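Local coordinates for subclass B3 metallo-beta-lactamase (Sphingobium indicum, PDB 7LUU), which probably hydrolyses beta-lactam antibiotics as a zinc-dependent B3 metallo-beta-lactamase that has a glutamic acid in its active site, at residues T141-G155 with G168-K180. Residues are numbered along the deposited sequence; the frame is centred on the assembly and turned at random.
Sequences TVVASRRGAEGLRAG and GAWPAVSRLRVMK. With SO4 (sulfate ion), chain B.
Gly155 lies against one face of the Trp170 indole: its carbonyl O sits 3.5 Å above the ring plane, and its CA makes a CH-pi contact, 4.0 Å from the centroid of the five-membered ring. Trp170 CG sits between the backbone N and the carbonyl carbon (chi1 43°), which lays the ring over this glycine, with the side chain of the zinc ligand His124 about 5 Å away. At the indole edge, NE1 donates in plane to a water, which in turn donates to Gly151 O. The Arg153 guanidinium has a water at its edge, while Leu176 CD1 and Val178 CG2 approach it obliquely; that of Arg146 turns an edge to a sulfate, probably from the crystallisation liquor, NE donating to O4 over 3.1 Å.

Strands 141-144 and 176-178 run parallel, joined by backbone bonds Val142 N to Arg175 O, Arg177 N to Val142 O, Ala144 N to Arg177 O and Met179 N to Ala144 O. Helix 146-154, between the two strands in sequence, packs Ala149 and Leu152 onto Leu176, whose CD2 is 3.7 Å from Leu152 CD1. Val142 CG2 and Val173 CG1 meet tip to tip at 3.6 Å.

The unit exemplifies a beta-alpha-beta crossover at a sheet edge: an apolar seam seals strand to helix, and at the helix C-terminal end the returning chain satisfies carbonyls, Leu152 O accepting from Val173 N and a water, Gly155 O from Trp170 N.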
# COMPACT_ATOMS: atom_id res chain seq x y z
N THR A 141 -3.54 -15.09 4.01
CA THR A 141 -3.83 -14.98 2.60
C THR A 141 -3.55 -13.55 2.16
O THR A 141 -3.93 -12.62 2.87
CB THR A 141 -5.31 -15.30 2.35
OG1 THR A 141 -5.43 -16.73 2.52
CG2 THR A 141 -5.70 -14.99 0.86
N VAL A 142 -2.89 -13.39 1.00
CA VAL A 142 -2.55 -12.07 0.49
C VAL A 142 -3.66 -11.61 -0.42
O VAL A 142 -4.12 -12.38 -1.28
CB VAL A 142 -1.20 -12.12 -0.27
CG1 VAL A 142 -0.85 -10.69 -0.78
CG2 VAL A 142 -0.15 -12.59 0.68
N VAL A 143 -4.05 -10.35 -0.28
CA VAL A 143 -5.24 -9.84 -0.97
C VAL A 143 -4.84 -8.67 -1.83
O VAL A 143 -4.15 -7.77 -1.34
CB VAL A 143 -6.29 -9.38 0.05
CG1 VAL A 143 -7.54 -8.94 -0.71
CG2 VAL A 143 -6.64 -10.49 1.08
N ALA A 144 -5.25 -8.68 -3.11
CA ALA A 144 -4.82 -7.61 -4.03
C ALA A 144 -5.85 -7.44 -5.14
O ALA A 144 -6.79 -8.23 -5.27
CB ALA A 144 -3.46 -7.92 -4.66
N SER A 145 -5.64 -6.43 -5.95
CA SER A 145 -6.38 -6.31 -7.20
C SER A 145 -5.98 -7.39 -8.19
O SER A 145 -4.98 -8.12 -8.02
CB SER A 145 -6.15 -4.95 -7.81
OG SER A 145 -4.82 -4.86 -8.27
N ARG A 146 -6.77 -7.48 -9.26
CA ARG A 146 -6.44 -8.43 -10.32
C ARG A 146 -5.03 -8.19 -10.89
O ARG A 146 -4.21 -9.12 -10.94
CB ARG A 146 -7.52 -8.39 -11.43
CG ARG A 146 -7.22 -9.47 -12.51
CD ARG A 146 -8.23 -9.40 -13.65
NE ARG A 146 -8.07 -8.14 -14.40
CZ ARG A 146 -7.24 -7.98 -15.43
NH1 ARG A 146 -7.17 -6.82 -16.01
NH2 ARG A 146 -6.44 -8.96 -15.86
N ARG A 147 -4.74 -6.95 -11.33
CA ARG A 147 -3.41 -6.65 -11.87
C ARG A 147 -2.34 -6.69 -10.80
O ARG A 147 -1.18 -7.11 -11.06
CB ARG A 147 -3.45 -5.28 -12.57
CG ARG A 147 -4.22 -5.32 -13.89
CD ARG A 147 -3.65 -6.27 -14.96
NE ARG A 147 -2.21 -6.14 -15.12
CZ ARG A 147 -1.58 -5.14 -15.75
NH1 ARG A 147 -2.30 -4.19 -16.39
NH2 ARG A 147 -0.23 -5.13 -15.77
N GLY A 148 -2.69 -6.21 -9.61
CA GLY A 148 -1.76 -6.28 -8.50
C GLY A 148 -1.34 -7.70 -8.21
O GLY A 148 -0.15 -7.98 -8.04
N ALA A 149 -2.32 -8.62 -8.14
CA ALA A 149 -2.02 -10.03 -7.88
C ALA A 149 -1.07 -10.62 -8.92
O ALA A 149 -0.21 -11.47 -8.60
CB ALA A 149 -3.31 -10.84 -7.86
N GLU A 150 -1.23 -10.21 -10.17
CA GLU A 150 -0.34 -10.70 -11.22
C GLU A 150 1.10 -10.28 -10.96
O GLU A 150 2.04 -11.09 -11.13
CB GLU A 150 -0.76 -10.16 -12.59
CG GLU A 150 -2.11 -10.71 -13.07
CD GLU A 150 -2.58 -10.07 -14.36
OE1 GLU A 150 -1.96 -9.12 -14.85
OE2 GLU A 150 -3.59 -10.58 -14.90
N GLY A 151 1.28 -9.03 -10.51
CA GLY A 151 2.61 -8.56 -10.16
C GLY A 151 3.14 -9.23 -8.91
O GLY A 151 4.34 -9.47 -8.81
N LEU A 152 2.25 -9.53 -7.95
CA LEU A 152 2.71 -10.20 -6.73
C LEU A 152 3.18 -11.62 -7.04
O LEU A 152 4.15 -12.08 -6.47
CB LEU A 152 1.58 -10.22 -5.67
CG LEU A 152 1.20 -8.83 -5.12
CD1 LEU A 152 -0.02 -9.01 -4.18
CD2 LEU A 152 2.37 -8.21 -4.34
N ARG A 153 2.47 -12.31 -7.94
CA ARG A 153 2.81 -13.68 -8.31
C ARG A 153 4.14 -13.72 -9.00
O ARG A 153 4.92 -14.69 -8.85
CB ARG A 153 1.75 -14.27 -9.26
CG ARG A 153 0.45 -14.67 -8.65
CD ARG A 153 -0.55 -15.35 -9.68
NE ARG A 153 -1.89 -15.28 -9.14
CZ ARG A 153 -2.84 -14.45 -9.57
NH1 ARG A 153 -4.04 -14.48 -8.97
NH2 ARG A 153 -2.60 -13.62 -10.58
N ALA A 154 4.41 -12.66 -9.76
CA ALA A 154 5.66 -12.63 -10.51
C ALA A 154 6.83 -12.16 -9.68
O ALA A 154 8.00 -12.56 -9.98
CB ALA A 154 5.53 -11.73 -11.73
N GLY A 155 6.61 -11.29 -8.70
CA GLY A 155 7.72 -10.63 -8.01
C GLY A 155 8.60 -9.86 -8.97
O GLY A 155 9.83 -9.81 -8.79
N GLY A 168 14.74 -6.08 -12.12
CA GLY A 168 14.84 -6.59 -10.76
C GLY A 168 13.80 -7.67 -10.46
O GLY A 168 12.87 -7.94 -11.24
N ALA A 169 14.00 -8.32 -9.31
CA ALA A 169 13.05 -9.32 -8.83
C ALA A 169 12.98 -9.24 -7.33
O ALA A 169 13.95 -8.85 -6.66
CB ALA A 169 13.50 -10.74 -9.26
N TRP A 170 11.83 -9.59 -6.78
CA TRP A 170 11.66 -9.57 -5.34
C TRP A 170 10.79 -10.76 -4.95
O TRP A 170 10.27 -11.45 -5.86
CB TRP A 170 11.05 -8.22 -4.87
CG TRP A 170 9.90 -7.68 -5.72
CD1 TRP A 170 8.56 -7.85 -5.47
CD2 TRP A 170 10.04 -6.90 -6.89
NE1 TRP A 170 7.85 -7.17 -6.45
CE2 TRP A 170 8.75 -6.63 -7.36
CE3 TRP A 170 11.18 -6.43 -7.64
CZ2 TRP A 170 8.51 -5.87 -8.53
CZ3 TRP A 170 10.93 -5.65 -8.81
CH2 TRP A 170 9.60 -5.41 -9.24
N PRO A 171 10.64 -11.07 -3.66
CA PRO A 171 9.95 -12.32 -3.26
C PRO A 171 8.56 -12.44 -3.88
O PRO A 171 7.69 -11.55 -3.70
CB PRO A 171 9.91 -12.22 -1.73
CG PRO A 171 11.20 -11.37 -1.41
CD PRO A 171 11.23 -10.36 -2.50
N ALA A 172 8.30 -13.56 -4.54
CA ALA A 172 7.00 -13.78 -5.16
C ALA A 172 6.00 -14.37 -4.17
O ALA A 172 6.36 -15.07 -3.23
CB ALA A 172 7.11 -14.71 -6.38
N VAL A 173 4.72 -14.08 -4.41
CA VAL A 173 3.64 -14.52 -3.54
C VAL A 173 2.78 -15.50 -4.32
O VAL A 173 2.39 -15.21 -5.45
CB VAL A 173 2.76 -13.31 -3.13
CG1 VAL A 173 1.52 -13.74 -2.26
CG2 VAL A 173 3.55 -12.28 -2.43
N SER A 174 2.34 -16.54 -3.66
CA SER A 174 1.48 -17.49 -4.35
C SER A 174 0.08 -17.55 -3.79
O SER A 174 -0.85 -17.86 -4.53
CB SER A 174 2.12 -18.89 -4.33
OG SER A 174 2.64 -19.19 -3.04
N ARG A 175 -0.11 -17.23 -2.50
CA ARG A 175 -1.38 -17.52 -1.80
C ARG A 175 -2.19 -16.23 -1.86
O ARG A 175 -2.07 -15.39 -0.95
CB ARG A 175 -1.15 -17.92 -0.34
CG ARG A 175 -2.44 -18.29 0.47
CD ARG A 175 -2.16 -18.46 1.97
NE ARG A 175 -1.17 -19.50 2.27
CZ ARG A 175 -0.10 -19.34 3.06
NH1 ARG A 175 0.14 -18.18 3.69
NH2 ARG A 175 0.72 -20.40 3.25
N LEU A 176 -3.05 -16.10 -2.90
CA LEU A 176 -3.59 -14.80 -3.34
C LEU A 176 -5.09 -14.83 -3.53
O LEU A 176 -5.64 -15.77 -4.13
CB LEU A 176 -3.02 -14.36 -4.68
CG LEU A 176 -1.61 -13.79 -4.54
CD1 LEU A 176 -0.85 -13.96 -5.81
CD2 LEU A 176 -1.68 -12.34 -4.23
N ARG A 177 -5.75 -13.79 -3.04
CA ARG A 177 -7.17 -13.59 -3.21
C ARG A 177 -7.30 -12.28 -3.94
O ARG A 177 -6.71 -11.29 -3.52
CB ARG A 177 -7.87 -13.45 -1.86
CG ARG A 177 -9.34 -13.01 -1.97
CD ARG A 177 -9.95 -13.13 -0.58
NE ARG A 177 -11.28 -12.58 -0.50
CZ ARG A 177 -12.14 -12.90 0.47
NH1 ARG A 177 -13.36 -12.37 0.51
NH2 ARG A 177 -11.77 -13.78 1.41
N VAL A 178 -8.04 -12.28 -5.05
CA VAL A 178 -8.25 -11.04 -5.82
C VAL A 178 -9.55 -10.37 -5.37
O VAL A 178 -10.60 -11.02 -5.30
CB VAL A 178 -8.32 -11.35 -7.32
CG1 VAL A 178 -8.78 -10.16 -8.13
CG2 VAL A 178 -6.95 -11.81 -7.78
N MET A 179 -9.48 -9.07 -5.10
CA MET A 179 -10.70 -8.25 -4.92
C MET A 179 -10.95 -7.38 -6.13
O MET A 179 -10.03 -6.76 -6.65
CB MET A 179 -10.53 -7.30 -3.79
CG MET A 179 -10.07 -8.04 -2.79
SD MET A 179 -11.38 -8.56 -1.89
CE MET A 179 -10.72 -7.49 -0.67
N LYS A 180 -12.23 -7.27 -6.49
CA LYS A 180 -12.68 -6.33 -7.50
C LYS A 180 -12.87 -4.96 -6.90
O LYS A 180 -12.98 -4.79 -5.70
CB LYS A 180 -14.03 -6.77 -8.04
CG LYS A 180 -13.99 -8.14 -8.72
CD LYS A 180 -15.28 -8.36 -9.45
CE LYS A 180 -15.26 -9.63 -10.27
NZ LYS A 180 -16.63 -10.23 -10.37
S SO4 B . -9.58 -4.95 -14.05
O1 SO4 B . -9.86 -5.01 -15.48
O2 SO4 B . -8.13 -4.95 -13.86
O3 SO4 B . -10.15 -3.71 -13.52
O4 SO4 B . -10.13 -6.13 -13.37
O HOH W 1 -9.42 -6.06 -9.17
O HOH W 2 5.23 -7.82 -6.37
O HOH W 3 5.70 -10.15 -5.10
O HOH W 4 4.31 -17.11 -7.39
O HOH W 5 -5.94 -15.77 -7.37
O HOH W 6 10.56 -13.02 -8.08